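Side-chain contacts in glutathione peroxidase (Schistosoma mansoni, PDB 2V1M), which catalyses the reduction of hydrogen peroxide by two molecules of glutathione, giving glutathione disulfide and water: residues V22-S25 against L26-R30; A84-K87 against K88-E92. All coordinates share one frame; numbering follows the deposited sequence.

Contact 1: V22-S25 against L26-R30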
loop_
_atom_site.group_PDB
_atom_site.type_symbol
_atom_site.label_atom_id
_atom_site.label_comp_id
_atom_site.label_asym_id
_atom_site.label_seq_id
_atom_site.Cartn_x
_atom_site.Cartn_y
_atom_site.Cartn_z
ATOM N N VAL A 22 14.079 -8.845 2.667
ATOM C CA VAL A 22 14.324 -9.397 1.330
ATOM C C VAL A 22 13.908 -8.381 0.281
ATOM O O VAL A 22 12.721 -7.992 0.213
ATOM C CB VAL A 22 13.547 -10.728 1.160
ATOM C CG1 VAL A 22 13.541 -11.199 -0.292
ATOM C CG2 VAL A 22 14.127 -11.795 2.119
ATOM N N ASP A 23 14.852 -7.969 -0.560
ATOM C CA ASP A 23 14.524 -7.030 -1.617
ATOM C C ASP A 23 13.791 -7.766 -2.713
ATOM O O ASP A 23 14.173 -8.894 -3.103
ATOM C CB ASP A 23 15.809 -6.377 -2.129
ATOM C CG ASP A 23 16.387 -5.326 -1.151
ATOM O OD1 ASP A 23 15.875 -5.155 -0.000
ATOM O OD2 ASP A 23 17.432 -4.713 -1.541
ATOM N N VAL A 24 12.782 -7.091 -3.270
ATOM C CA VAL A 24 11.942 -7.641 -4.309
ATOM C C VAL A 24 11.642 -6.539 -5.317
ATOM O O VAL A 24 11.271 -5.418 -4.959
ATOM C CB VAL A 24 10.714 -8.298 -3.697
ATOM C CG1 VAL A 24 9.870 -7.318 -3.021
ATOM C CG2 VAL A 24 9.953 -9.096 -4.730
ATOM N N SER A 25 11.791 -6.893 -6.586
ATOM C CA SER A 25 11.319 -6.011 -7.648
ATOM C C SER A 25 9.782 -6.140 -7.757
ATOM O O SER A 25 9.223 -7.250 -7.763
ATOM C CB SER A 25 11.941 -6.408 -8.977
ATOM O OG SER A 25 11.221 -5.775 -10.041
ATOM N N LEU A 26 9.127 -5.001 -7.970
ATOM C CA LEU A 26 7.675 -4.986 -8.160
ATOM C C LEU A 26 7.242 -5.579 -9.500
ATOM O O LEU A 26 6.053 -5.750 -9.728
ATOM C CB LEU A 26 7.090 -3.592 -7.930
ATOM C CG LEU A 26 7.382 -3.018 -6.539
ATOM C CD1 LEU A 26 6.728 -1.630 -6.445
ATOM C CD2 LEU A 26 6.895 -3.939 -5.446
ATOM N N GLU A 27 8.213 -5.993 -10.330
ATOM C CA GLU A 27 7.909 -6.906 -11.451
ATOM C C GLU A 27 7.080 -8.110 -10.989
ATOM O O GLU A 27 6.320 -8.659 -11.779
ATOM C CB GLU A 27 9.215 -7.415 -12.071
ATOM C CG GLU A 27 9.914 -6.398 -12.980
ATOM C CD GLU A 27 9.274 -6.359 -14.365
ATOM O OE1 GLU A 27 8.527 -7.299 -14.679
ATOM O OE2 GLU A 27 9.512 -5.374 -15.090
ATOM N N LYS A 28 7.247 -8.519 -9.730
ATOM C CA LYS A 28 6.459 -9.595 -9.093
ATOM C C LYS A 28 4.955 -9.420 -9.333
ATOM O O LYS A 28 4.213 -10.421 -9.418
ATOM C CB LYS A 28 6.744 -9.625 -7.533
ATOM C CG LYS A 28 5.896 -10.568 -6.704
ATOM C CD LYS A 28 6.369 -10.578 -5.236
ATOM C CE LYS A 28 5.439 -11.364 -4.336
ATOM N NZ LYS A 28 6.026 -11.673 -3.014
ATOM N N TYR A 29 4.500 -8.175 -9.413
ATOM C CA TYR A 29 3.073 -7.845 -9.434
ATOM C C TYR A 29 2.504 -7.637 -10.837
ATOM O O TYR A 29 1.332 -7.262 -10.983
ATOM C CB TYR A 29 2.820 -6.631 -8.530
ATOM C CG TYR A 29 3.203 -6.939 -7.093
ATOM C CD1 TYR A 29 2.400 -7.758 -6.320
ATOM C CD2 TYR A 29 4.390 -6.481 -6.556
ATOM C CE1 TYR A 29 2.775 -8.100 -5.026
ATOM C CE2 TYR A 29 4.797 -6.827 -5.245
ATOM C CZ TYR A 29 3.978 -7.643 -4.496
ATOM O OH TYR A 29 4.393 -7.949 -3.226
ATOM N N ARG A 30 3.303 -7.917 -11.870
ATOM C CA ARG A 30 2.811 -7.751 -13.244
ATOM C C ARG A 30 1.535 -8.561 -13.447
ATOM O O ARG A 30 1.459 -9.748 -13.106
ATOM C CB ARG A 30 3.853 -8.227 -14.245
ATOM C CG ARG A 30 3.623 -7.695 -15.647
ATOM C CD ARG A 30 4.828 -7.945 -16.557
ATOM N NE ARG A 30 5.987 -7.037 -16.392
ATOM C CZ ARG A 30 6.132 -5.885 -17.045
ATOM N NH1 ARG A 30 5.156 -5.461 -17.823
ATOM N NH2 ARG A 30 7.226 -5.128 -16.894
#
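S25 swings OG away from its own backbone N (chi1 165°) to a place beside its carbonyl carbon, facing the E27 amide, while E27 turns CG back beside its N (chi1 -77°) and against the same hydroxyl. OG accepts the N-H of E27 at 3.0 Å, closing an ST turn, and E27 CG lies 3.3 Å from S25 OG. The backbone of S25 takes the next amide: K28 N reaches S25 O at 3.1 Å with an almost straight N-H (170°), though from above the carbonyl plane. K28 itself runs out fully extended, CD passing V24 CG2 at 3.9 Å and CG sitting over the centre of one face of the Y29 ring. Further round, E27 bends at chi2 and offers both carboxylate oxygens, on their syn sides but somewhat out of the carboxylate plane, to a side-on grip by R30: NE to OE1 at 3.1 Å, NH2 to OE2 at 2.9 Å. L26 packs on L68, and Y29 OH bonds to D99. One serine thus supplies acceptors for two successive amides where strand 23-25 gives way to the 3-10 turn, and the paired bonds of the salt bridge probably limit rotation of the E27 carboxylate.

Contact 2: A84-K87 against K88-E92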
loop_
_atom_site.group_PDB
_atom_site.type_symbol
_atom_site.label_atom_id
_atom_site.label_comp_id
_atom_site.label_asym_id
_atom_site.label_seq_id
_atom_site.Cartn_x
_atom_site.Cartn_y
_atom_site.Cartn_z
ATOM N N ALA A 84 10.673 -6.271 12.718
ATOM C CA ALA A 84 10.263 -7.564 13.326
ATOM C C ALA A 84 9.051 -7.348 14.227
ATOM O O ALA A 84 8.143 -8.199 14.258
ATOM C CB ALA A 84 11.407 -8.199 14.070
ATOM N N GLU A 85 9.043 -6.263 14.982
ATOM C CA GLU A 85 7.951 -5.987 15.889
ATOM C C GLU A 85 6.679 -5.604 15.137
ATOM O O GLU A 85 5.576 -6.017 15.537
ATOM C CB GLU A 85 8.361 -4.906 16.868
ATOM C CG GLU A 85 7.287 -4.552 17.880
ATOM C CD GLU A 85 7.764 -3.596 18.990
ATOM O OE1 GLU A 85 8.924 -3.138 18.979
ATOM O OE2 GLU A 85 6.922 -3.283 19.870
ATOM N N ILE A 86 6.799 -4.800 14.081
ATOM C CA ILE A 86 5.628 -4.510 13.236
ATOM C C ILE A 86 5.030 -5.827 12.698
ATOM O O ILE A 86 3.801 -6.068 12.733
ATOM C CB ILE A 86 6.017 -3.581 12.078
ATOM C CG1 ILE A 86 6.438 -2.194 12.613
ATOM C CG2 ILE A 86 4.832 -3.441 11.100
ATOM C CD1 ILE A 86 7.135 -1.350 11.573
ATOM N N LYS A 87 5.888 -6.678 12.156
ATOM C CA LYS A 87 5.431 -7.939 11.571
ATOM C C LYS A 87 4.697 -8.775 12.611
ATOM O O LYS A 87 3.616 -9.318 12.347
ATOM C CB LYS A 87 6.615 -8.717 11.016
ATOM C CG LYS A 87 6.190 -10.041 10.334
ATOM C CD LYS A 87 7.385 -10.894 9.932
ATOM C CE LYS A 87 6.950 -12.175 9.246
ATOM N NZ LYS A 87 8.091 -13.055 8.922
ATOM N N LYS A 88 5.293 -8.927 13.787
ATOM C CA LYS A 88 4.645 -9.731 14.841
ATOM C C LYS A 88 3.304 -9.124 15.229
ATOM O O LYS A 88 2.318 -9.847 15.400
ATOM C CB LYS A 88 5.573 -9.836 16.068
ATOM C CG LYS A 88 4.999 -10.691 17.197
ATOM C CD LYS A 88 6.023 -10.858 18.328
ATOM C CE LYS A 88 5.468 -11.648 19.474
ATOM N NZ LYS A 88 5.477 -13.125 19.201
ATOM N N PHE A 89 3.255 -7.806 15.380
ATOM C CA PHE A 89 2.041 -7.157 15.795
ATOM C C PHE A 89 0.907 -7.423 14.814
ATOM O O PHE A 89 -0.190 -7.852 15.209
ATOM C CB PHE A 89 2.266 -5.636 15.957
ATOM C CG PHE A 89 0.975 -4.850 16.184
ATOM C CD1 PHE A 89 0.716 -4.225 17.397
ATOM C CD2 PHE A 89 0.013 -4.804 15.186
ATOM C CE1 PHE A 89 -0.480 -3.520 17.594
ATOM C CE2 PHE A 89 -1.191 -4.114 15.386
ATOM C CZ PHE A 89 -1.426 -3.475 16.593
ATOM N N VAL A 90 1.163 -7.154 13.531
ATOM C CA VAL A 90 0.060 -7.226 12.562
ATOM C C VAL A 90 -0.319 -8.689 12.268
ATOM O O VAL A 90 -1.490 -9.000 11.999
ATOM C CB VAL A 90 0.344 -6.442 11.270
ATOM C CG1 VAL A 90 0.668 -4.977 11.594
ATOM C CG2 VAL A 90 1.415 -7.100 10.383
ATOM N N THR A 91 0.657 -9.591 12.283
ATOM C CA THR A 91 0.349 -10.995 12.021
ATOM C C THR A 91 -0.425 -11.586 13.180
ATOM O O THR A 91 -1.419 -12.298 12.942
ATOM C CB THR A 91 1.588 -11.799 11.652
ATOM O OG1 THR A 91 2.506 -11.831 12.702
ATOM C CG2 THR A 91 2.290 -11.242 10.534
ATOM N N GLU A 92 -0.014 -11.331 14.418
ATOM C CA GLU A 92 -0.702 -11.902 15.552
ATOM C C GLU A 92 -2.055 -11.263 15.797
ATOM O O GLU A 92 -2.992 -11.976 16.234
ATOM C CB GLU A 92 0.183 -11.864 16.801
ATOM C CG GLU A 92 1.412 -12.782 16.629
ATOM C CD GLU A 92 2.228 -12.979 17.876
ATOM O OE1 GLU A 92 1.928 -12.374 18.910
ATOM O OE2 GLU A 92 3.199 -13.752 17.798
#
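K88 N points back to A84 O at 3.0 Å, the first of five i to i+4 backbone bonds between A84 and E92 in helix 83-94. F89 N donates its N-H to E85 O at 2.9 Å, and V90 N to I86 O at 3.0 Å. This last donor arrives nearly along the C=O axis, whereas those at A84 and E85 are tilted from the carbonyl plane. V90 CG1 and CG2 each come within 3.5 Å of I86 O, so that oxygen has two methyls beside it, both on one side of the bond.

K87 O is the acceptor with two calls on it. T91 N reaches it at 3.0 Å. T91 OG1, placed between its own N and carbonyl carbon (chi1 63°), donates to K87 O from the opposite face; T91 is modelled in two conformers, and the hydroxyl bond described belongs to one of them, so it is less certain than the amide bond. E92 N is satisfied by K88 O at 2.9 Å. K88 stays extended until chi4, which turns to 79° and brings NZ onto the syn side of E92 OE2 at 2.7 Å, a salt bridge one turn on. K87, extended to its tip, hands NZ to N20 OD1.

I86 and K87 lie against I19 in the loop between strands 15-17 and 23-25, V90 meets V96 beyond the helix, and the F89 ring meets W81 with the planes at about 45°. The helix is the crossover of the beta-alpha-beta unit joining strand 65-71 to the parallel strand 99-100.

How the contacts relate
Contact 1 closes in the chain before contact 2 opens, and between them come strand 33-39, helix 46-60 and strand 65-71. Their centres are 22 Å apart and their nearest atoms about 9 Å, so they do not touch. They are still connected through shared elements. Contact 1 is the exit of the antiparallel hairpin 15-17/23-25, and contact 2 leans on the loop between its strands, through I19 and N20. L26 and Y29 of contact 1 pack on strand 65-71, which helix 83-94 joins to strand 99-100 in the chain. Both contacts therefore sit around one beta-alpha-beta unit of the thioredoxin-like fold.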